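Local coordinates for 4-amino-4-deoxy-L-arabinose transferase or related glycosyltransferases of PMT family (Cupriavidus metallidurans, PDB 5EZM), which probably transfers 4-amino-4-deoxy-L-arabinose from a polyprenyl lipid carrier to lipid A, as a membrane-embedded, zinc-containing glycosyltransferase of the GT-C fold, at residues A[463-468]-A[494-499]; A[520-525]-A[529-534]; A[556-559]-A[565-568]. All blocks are in the same frame, centred on the assembly; numbering follows the deposited sequence.

Overall arrangement
The three contacts lie from the membrane-spanning helices out into the C-terminal domain, contact 1 nearest. Contact 1, its centre about 20 Å from the centre of the chain, lies at the junction between them and rests on carbon against an aromatic face. Contacts 2 and 3, farther out, lie in the sheet-bearing part: contact 2 is a helix start with one backbone bond and a small aliphatic touch, contact 3 a valine-rich hairpin with the most extensive interface. All three are partly buried, neither wholly core nor surface. R565 of contact 3 reaches A464 O of contact 1, while W532 of contact 2 packs on V568 and M556 of contact 3, so contact 3 joins the other two.

Contact 1 (A[463-468]-A[494-499]); sequences PASGAD and PFYLRH
S465 and A467 meet the ring of Y496 from different directions, an example of an aromatic ring shared between a turn and its own helix. S465 comes first, its CB 4.1 Å from Y496 CE2 and oblique to the ring. Its hydroxyl is occupied within its own chain turn: OG accepts from A467 N in an ST turn, 3.3 Å apart and nearly straight at 169°, and is also hydrogen-bonded to R462 O. G466 then leaves the helix with positive phi, a conformation that favours glycine. The turn delivers A467, whose CB sits 3.5 Å from the centroid of the Y496 ring and only 5° off its normal, a CH-pi contact over the middle of the face. On the opposite face lies F495 CD2, about 4.2 Å above the ring plane, so the phenol is held between a methyl group and an aromatic neighbour. With CG anti to the carbonyl carbon (chi1 -77°), Y496 extends its OH to E107 OE2 and L54 N. A leucine here would probably deprive both groups of their phenolic partner and A467 of its flat seat. The helix bearing Y496 ends in a Schellman motif: R498 has positive phi, H499 N bonds to P494 O and R498 N to F495 O. Separately, R498 NH1 is a second donor to F495 O, 2.9 Å away, from the opposite face of the carbonyl plane. Away from the zinc site, two helix ends thus pack together, one followed by an ST turn and one closed by a Schellman motif, where the last part of the GT-C helical bundle passes into the C-terminal domain.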
loop_
_atom_site.group_PDB
_atom_site.type_symbol
_atom_site.label_atom_id
_atom_site.label_comp_id
_atom_site.label_asym_id
_atom_site.label_seq_id
_atom_site.Cartn_x
_atom_site.Cartn_y
_atom_site.Cartn_z
ATOM N N PRO A 463 9.605 -16.627 -6.603
ATOM C CA PRO A 463 10.911 -17.168 -6.194
ATOM C C PRO A 463 11.573 -16.370 -5.091
ATOM O O PRO A 463 12.442 -16.906 -4.396
ATOM C CB PRO A 463 11.734 -17.125 -7.487
ATOM C CG PRO A 463 11.089 -16.070 -8.306
ATOM C CD PRO A 463 9.627 -16.195 -8.012
ATOM N N ALA A 464 11.199 -15.105 -4.907
ATOM C CA ALA A 464 11.790 -14.314 -3.837
ATOM C C ALA A 464 11.091 -14.552 -2.507
ATOM O O ALA A 464 11.721 -14.439 -1.449
ATOM C CB ALA A 464 11.751 -12.827 -4.193
ATOM N N SER A 465 9.800 -14.888 -2.543
ATOM C CA SER A 465 9.039 -15.061 -1.314
ATOM C C SER A 465 9.512 -16.256 -0.503
ATOM O O SER A 465 9.294 -16.287 0.712
ATOM C CB SER A 465 7.554 -15.220 -1.637
ATOM O OG SER A 465 7.319 -16.450 -2.295
ATOM N N GLY A 466 10.149 -17.234 -1.139
ATOM C CA GLY A 466 10.553 -18.428 -0.432
ATOM C C GLY A 466 9.430 -19.381 -0.113
ATOM O O GLY A 466 9.663 -20.384 0.567
ATOM N N ALA A 467 8.214 -19.104 -0.583
ATOM C CA ALA A 467 7.098 -20.006 -0.330
ATOM C C ALA A 467 7.307 -21.375 -0.966
ATOM O O ALA A 467 6.733 -22.359 -0.488
ATOM C CB ALA A 467 5.795 -19.383 -0.836
ATOM N N ASP A 468 8.113 -21.461 -2.027
ATOM C CA ASP A 468 8.359 -22.750 -2.668
ATOM C C ASP A 468 9.154 -23.678 -1.754
ATOM O O ASP A 468 8.817 -24.859 -1.609
ATOM C CB ASP A 468 9.086 -22.549 -4.000
ATOM C CG ASP A 468 8.178 -22.000 -5.090
ATOM O OD1 ASP A 468 6.952 -22.237 -5.031
ATOM O OD2 ASP A 468 8.696 -21.337 -6.014
ATOM N N PRO A 494 9.352 -16.444 7.123
ATOM C CA PRO A 494 8.737 -16.766 8.423
ATOM C C PRO A 494 7.219 -16.791 8.382
ATOM O O PRO A 494 6.608 -17.624 9.063
ATOM C CB PRO A 494 9.273 -15.666 9.355
ATOM C CG PRO A 494 9.881 -14.644 8.470
ATOM C CD PRO A 494 10.336 -15.357 7.249
ATOM N N PHE A 495 6.587 -15.914 7.594
ATOM C CA PHE A 495 5.134 -15.961 7.462
ATOM C C PHE A 495 4.685 -17.291 6.877
ATOM O O PHE A 495 3.769 -17.935 7.401
ATOM C CB PHE A 495 4.632 -14.809 6.590
ATOM C CG PHE A 495 3.150 -14.866 6.301
ATOM C CD1 PHE A 495 2.231 -14.361 7.211
ATOM C CD2 PHE A 495 2.675 -15.423 5.123
ATOM C CE1 PHE A 495 0.866 -14.409 6.945
ATOM C CE2 PHE A 495 1.313 -15.475 4.850
ATOM C CZ PHE A 495 0.408 -14.968 5.761
ATOM N N TYR A 496 5.317 -17.715 5.779
ATOM C CA TYR A 496 4.918 -18.968 5.146
ATOM C C TYR A 496 5.223 -20.170 6.029
ATOM O O TYR A 496 4.552 -21.203 5.915
ATOM C CB TYR A 496 5.592 -19.111 3.784
ATOM C CG TYR A 496 4.934 -18.261 2.729
ATOM C CD1 TYR A 496 3.724 -18.641 2.167
ATOM C CD2 TYR A 496 5.512 -17.069 2.304
ATOM C CE1 TYR A 496 3.107 -17.864 1.207
ATOM C CE2 TYR A 496 4.900 -16.284 1.339
ATOM C CZ TYR A 496 3.697 -16.689 0.798
ATOM O OH TYR A 496 3.081 -15.920 -0.157
ATOM N N LEU A 497 6.211 -20.059 6.918
ATOM C CA LEU A 497 6.493 -21.141 7.851
ATOM C C LEU A 497 5.609 -21.105 9.090
ATOM O O LEU A 497 5.604 -22.081 9.849
ATOM C CB LEU A 497 7.963 -21.100 8.275
ATOM C CG LEU A 497 8.961 -21.503 7.193
ATOM C CD1 LEU A 497 10.380 -21.258 7.663
ATOM C CD2 LEU A 497 8.763 -22.957 6.805
ATOM N N ARG A 498 4.857 -20.022 9.299
ATOM C CA ARG A 498 4.130 -19.790 10.545
ATOM C C ARG A 498 5.074 -19.932 11.736
ATOM O O ARG A 498 4.776 -20.599 12.730
ATOM C CB ARG A 498 2.931 -20.737 10.675
ATOM C CG ARG A 498 2.123 -20.951 9.398
ATOM C CD ARG A 498 1.312 -19.726 9.034
ATOM N NE ARG A 498 0.241 -20.023 8.081
ATOM C CZ ARG A 498 0.298 -19.766 6.775
ATOM N NH1 ARG A 498 1.380 -19.203 6.253
ATOM N NH2 ARG A 498 -0.731 -20.068 5.991
ATOM N N HIS A 499 6.243 -19.301 11.619
ATOM C CA HIS A 499 7.325 -19.492 12.578
ATOM C C HIS A 499 8.244 -18.274 12.602
ATOM O O HIS A 499 8.816 -17.909 11.567
ATOM C CB HIS A 499 8.111 -20.754 12.227
ATOM C CG HIS A 499 9.048 -21.208 13.301
ATOM N ND1 HIS A 499 10.187 -20.510 13.638
ATOM C CD2 HIS A 499 9.024 -22.299 14.104
ATOM C CE1 HIS A 499 10.819 -21.146 14.607
ATOM N NE2 HIS A 499 10.135 -22.236 14.908
#

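Contact 2 (A[520-525]-A[529-534]); sequences RVVPDV and TKLWKN
V525 and T529 are joined across the first full turn of a helix, and their link illustrates how such a turn is built. T529 N donates to V525 O over 2.9 Å; the bond is bent, with 133° at the hydrogen, although the donor lies nearly along the C=O axis, with an angle of 161° at the oxygen. V525 directs its CB away from the later turn, so its carbonyl does the touching, and T529 CG2 lies beside that same oxygen. T529 has its hydroxyl between the backbone N and the carbonyl carbon (chi1 68°), which turns OG1 back to hydrogen-bond with D526 O; a weak bond from K530 NZ also reaches it. L531, the third main participant, provides the apolar side of the contact. Its CD1 meets CG2 of V522 at 3.7 Å, the two side chains reaching toward each other tip to tip across the bend that leads into the helix. At that bend D524 occupies the N-cap position, and its OD1 is hydrogen-bonded to S527 OG. The surroundings tie this helix start to the sheet: V522 makes backbone hydrogen bonds to M503 and G505, V522 and L531 both touch Y484 of strand 483-486, and T529 packs on L554 in the loop between helix 544-550 and strand 557-561.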
loop_
_atom_site.group_PDB
_atom_site.type_symbol
_atom_site.label_atom_id
_atom_site.label_comp_id
_atom_site.label_asym_id
_atom_site.label_seq_id
_atom_site.Cartn_x
_atom_site.Cartn_y
_atom_site.Cartn_z
ATOM N N ARG A 520 15.871 -12.597 23.852
ATOM C CA ARG A 520 15.150 -13.205 22.743
ATOM C C ARG A 520 15.955 -13.187 21.450
ATOM O O ARG A 520 15.407 -13.495 20.384
ATOM C CB ARG A 520 13.814 -12.490 22.533
ATOM C CG ARG A 520 13.074 -12.163 23.820
ATOM C CD ARG A 520 11.880 -11.260 23.553
ATOM N NE ARG A 520 10.812 -11.947 22.834
ATOM C CZ ARG A 520 9.684 -12.366 23.400
ATOM N NH1 ARG A 520 9.475 -12.160 24.693
ATOM N NH2 ARG A 520 8.764 -12.984 22.671
ATOM N N VAL A 521 17.238 -12.845 21.519
ATOM C CA VAL A 521 18.036 -12.557 20.332
ATOM C C VAL A 521 19.488 -12.924 20.618
ATOM O O VAL A 521 19.972 -12.768 21.742
ATOM C CB VAL A 521 17.872 -11.072 19.927
ATOM C CG1 VAL A 521 19.112 -10.535 19.236
ATOM C CG2 VAL A 521 16.655 -10.902 19.032
ATOM N N VAL A 522 20.175 -13.440 19.603
ATOM C CA VAL A 522 21.614 -13.666 19.664
ATOM C C VAL A 522 22.303 -12.362 19.264
ATOM O O VAL A 522 22.056 -11.865 18.154
ATOM C CB VAL A 522 22.047 -14.818 18.750
ATOM C CG1 VAL A 522 23.472 -15.245 19.070
ATOM C CG2 VAL A 522 21.086 -15.992 18.882
ATOM N N PRO A 523 23.153 -11.784 20.118
ATOM C CA PRO A 523 23.690 -10.448 19.810
ATOM C C PRO A 523 24.579 -10.420 18.582
ATOM O O PRO A 523 24.448 -9.515 17.752
ATOM C CB PRO A 523 24.473 -10.081 21.080
ATOM C CG PRO A 523 24.010 -11.034 22.131
ATOM C CD PRO A 523 23.641 -12.287 21.409
ATOM N N ASP A 524 25.487 -11.383 18.448
ATOM C CA ASP A 524 26.448 -11.396 17.357
ATOM C C ASP A 524 26.609 -12.820 16.851
ATOM O O ASP A 524 26.258 -13.786 17.532
ATOM C CB ASP A 524 27.802 -10.829 17.799
ATOM C CG ASP A 524 28.344 -11.521 19.033
ATOM O OD1 ASP A 524 27.538 -12.075 19.811
ATOM O OD2 ASP A 524 29.576 -11.511 19.229
ATOM N N VAL A 525 27.154 -12.938 15.639
ATOM C CA VAL A 525 27.328 -14.251 15.023
ATOM C C VAL A 525 28.291 -15.106 15.836
ATOM O O VAL A 525 28.164 -16.337 15.872
ATOM C CB VAL A 525 27.800 -14.091 13.562
ATOM C CG1 VAL A 525 27.863 -15.441 12.862
ATOM C CG2 VAL A 525 26.882 -13.137 12.808
ATOM N N THR A 529 27.734 -19.031 16.902
ATOM C CA THR A 529 28.512 -20.235 16.628
ATOM C C THR A 529 28.469 -21.190 17.814
ATOM O O THR A 529 28.276 -22.400 17.638
ATOM C CB THR A 529 29.959 -19.879 16.280
ATOM O OG1 THR A 529 30.620 -19.341 17.433
ATOM C CG2 THR A 529 30.002 -18.859 15.152
ATOM N N LYS A 530 28.642 -20.665 19.031
ATOM C CA LYS A 530 28.568 -21.506 20.220
ATOM C C LYS A 530 27.162 -22.055 20.422
ATOM O O LYS A 530 26.993 -23.226 20.783
ATOM C CB LYS A 530 29.020 -20.718 21.448
ATOM C CG LYS A 530 30.443 -20.202 21.347
ATOM C CD LYS A 530 31.440 -21.343 21.290
ATOM C CE LYS A 530 32.826 -20.836 20.942
ATOM N NZ LYS A 530 32.848 -20.179 19.603
ATOM N N LEU A 531 26.138 -21.225 20.197
ATOM C CA LEU A 531 24.772 -21.738 20.238
ATOM C C LEU A 531 24.555 -22.817 19.188
ATOM O O LEU A 531 23.775 -23.751 19.404
ATOM C CB LEU A 531 23.770 -20.603 20.028
ATOM C CG LEU A 531 23.140 -19.971 21.267
ATOM C CD1 LEU A 531 22.174 -18.876 20.850
ATOM C CD2 LEU A 531 22.427 -21.022 22.097
ATOM N N TRP A 532 25.248 -22.710 18.057
ATOM C CA TRP A 532 25.020 -23.591 16.919
ATOM C C TRP A 532 25.699 -24.938 17.112
ATOM O O TRP A 532 25.149 -25.973 16.719
ATOM C CB TRP A 532 25.524 -22.910 15.648
ATOM C CG TRP A 532 25.295 -23.668 14.383
ATOM C CD1 TRP A 532 26.209 -24.410 13.693
ATOM C CD2 TRP A 532 24.075 -23.739 13.636
ATOM N NE1 TRP A 532 25.632 -24.945 12.570
ATOM C CE2 TRP A 532 24.323 -24.544 12.508
ATOM C CE3 TRP A 532 22.795 -23.203 13.812
ATOM C CZ2 TRP A 532 23.343 -24.826 11.565
ATOM C CZ3 TRP A 532 21.822 -23.485 12.872
ATOM C CH2 TRP A 532 22.101 -24.292 11.765
ATOM N N LYS A 533 26.886 -24.945 17.716
ATOM C CA LYS A 533 27.630 -26.179 17.921
ATOM C C LYS A 533 27.338 -26.843 19.257
ATOM O O LYS A 533 27.577 -28.049 19.394
ATOM C CB LYS A 533 29.136 -25.914 17.810
ATOM C CG LYS A 533 29.598 -25.582 16.401
ATOM C CD LYS A 533 31.112 -25.492 16.314
ATOM C CE LYS A 533 31.639 -24.309 17.102
ATOM N NZ LYS A 533 33.113 -24.162 16.938
ATOM N N ASN A 534 26.826 -26.100 20.241
ATOM C CA ASN A 534 26.592 -26.657 21.564
ATOM C C ASN A 534 25.158 -26.535 22.052
ATOM O O ASN A 534 24.793 -27.229 23.006
ATOM C CB ASN A 534 27.522 -25.997 22.596
ATOM C CG ASN A 534 28.991 -26.245 22.300
ATOM O OD1 ASN A 534 29.627 -25.477 21.577
ATOM N ND2 ASN A 534 29.538 -27.323 22.858
#

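Contact 3 (A[556-559]-A[565-568]); sequences MYVV and RVVV
V568 lays its CB and CG2 against M556 CB, 3.9 Å from CB to CB, where the two side chains cross obliquely. They belong to the beta hairpin formed by strands 557-561 and 566-569, which closes one side of a five-stranded mixed sheet in the C-terminal domain. The case illustrates how a hairpin lines up valines on one face while its backbone ladder runs on. V558 faces V568 as an antiparallel non-hydrogen-bonded pair, their CA atoms 4.2 Å apart, and the two side chains occupy the same face, where Y547 of helix 544-550 packs on both. The short segments diverge strongly from straight antiparallel, their directions making an angle of 117°. Farther along, V558 CG1, anti to its own nitrogen (chi1 -174°), is carried toward V566 CG1, 4.1 Å away. M556 touches V568 mainly through its CB; its extended chain leads away past V568 CG2 toward Y547, L550 and, in helix 525-534, W532. V568 CA points a C-H at Y557 O, 3.2 Å away, in a CA-H...O contact. Outside the two segments the ladder continues, since Y557 pairs with A569 and V567 with A560 through backbone bonds, while V566 and V568 bond on to M542 and A540 of strand 539-542. Strand 566-569 therefore lies between two partners, and strand 557-561 is the outermost strand on this side. V559 CG2 reaches V568 C at 3.6 Å, beside the one backbone hydrogen bond between the segments, in which V559 N donates to V567 O in the carbonyl plane, with an N-H...O angle of 140°.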
loop_
_atom_site.group_PDB
_atom_site.type_symbol
_atom_site.label_atom_id
_atom_site.label_comp_id
_atom_site.label_asym_id
_atom_site.label_seq_id
_atom_site.Cartn_x
_atom_site.Cartn_y
_atom_site.Cartn_z
ATOM N N MET A 556 27.561 -26.960 8.621
ATOM C CA MET A 556 26.111 -26.867 8.617
ATOM C C MET A 556 25.562 -27.658 7.442
ATOM O O MET A 556 26.151 -27.665 6.357
ATOM C CB MET A 556 25.660 -25.406 8.541
ATOM C CG MET A 556 26.623 -24.524 7.777
ATOM S SD MET A 556 26.312 -22.763 7.989
ATOM C CE MET A 556 27.758 -22.097 7.167
ATOM N N TYR A 557 24.433 -28.322 7.669
ATOM C CA TYR A 557 23.810 -29.184 6.675
ATOM C C TYR A 557 22.641 -28.450 6.034
ATOM O O TYR A 557 21.755 -27.948 6.736
ATOM C CB TYR A 557 23.355 -30.493 7.322
ATOM C CG TYR A 557 24.484 -31.197 8.044
ATOM C CD1 TYR A 557 25.271 -32.140 7.394
ATOM C CD2 TYR A 557 24.782 -30.895 9.368
ATOM C CE1 TYR A 557 26.312 -32.771 8.048
ATOM C CE2 TYR A 557 25.821 -31.521 10.027
ATOM C CZ TYR A 557 26.581 -32.457 9.364
ATOM O OH TYR A 557 27.616 -33.081 10.020
ATOM N N VAL A 558 22.649 -28.380 4.707
ATOM C CA VAL A 558 21.716 -27.531 3.972
ATOM C C VAL A 558 20.339 -28.185 3.943
ATOM O O VAL A 558 20.185 -29.312 3.463
ATOM C CB VAL A 558 22.223 -27.263 2.549
ATOM C CG1 VAL A 558 21.324 -26.263 1.857
ATOM C CG2 VAL A 558 23.667 -26.778 2.579
ATOM N N VAL A 559 19.335 -27.472 4.445
ATOM C CA VAL A 559 17.960 -27.958 4.388
ATOM C C VAL A 559 17.289 -27.557 3.083
ATOM O O VAL A 559 16.674 -28.386 2.410
ATOM C CB VAL A 559 17.156 -27.450 5.605
ATOM C CG1 VAL A 559 15.762 -28.061 5.604
ATOM C CG2 VAL A 559 17.884 -27.770 6.897
ATOM N N ARG A 565 18.241 -17.185 -0.419
ATOM C CA ARG A 565 18.435 -17.650 0.945
ATOM C C ARG A 565 18.937 -19.086 0.945
ATOM O O ARG A 565 18.615 -19.882 0.055
ATOM C CB ARG A 565 17.135 -17.534 1.761
ATOM C CG ARG A 565 15.913 -18.091 1.050
ATOM C CD ARG A 565 14.631 -18.019 1.873
ATOM N NE ARG A 565 14.080 -16.673 1.994
ATOM C CZ ARG A 565 13.420 -16.029 1.032
ATOM N NH1 ARG A 565 13.237 -16.588 -0.160
ATOM N NH2 ARG A 565 12.950 -14.808 1.257
ATOM N N VAL A 566 19.753 -19.390 1.950
ATOM C CA VAL A 566 20.186 -20.740 2.285
ATOM C C VAL A 566 19.647 -21.050 3.675
ATOM O O VAL A 566 19.781 -20.229 4.593
ATOM C CB VAL A 566 21.720 -20.874 2.253
ATOM C CG1 VAL A 566 22.139 -22.317 2.502
ATOM C CG2 VAL A 566 22.278 -20.362 0.937
ATOM N N VAL A 567 19.031 -22.220 3.822
ATOM C CA VAL A 567 18.414 -22.647 5.073
ATOM C C VAL A 567 19.089 -23.936 5.512
ATOM O O VAL A 567 19.026 -24.951 4.801
ATOM C CB VAL A 567 16.898 -22.845 4.930
ATOM C CG1 VAL A 567 16.292 -23.242 6.269
ATOM C CG2 VAL A 567 16.247 -21.577 4.392
ATOM N N VAL A 568 19.712 -23.900 6.691
ATOM C CA VAL A 568 20.575 -24.973 7.165
ATOM C C VAL A 568 20.102 -25.443 8.537
ATOM O O VAL A 568 19.264 -24.813 9.186
ATOM C CB VAL A 568 22.050 -24.534 7.233
ATOM C CG1 VAL A 568 22.523 -24.053 5.869
ATOM C CG2 VAL A 568 22.220 -23.438 8.270
#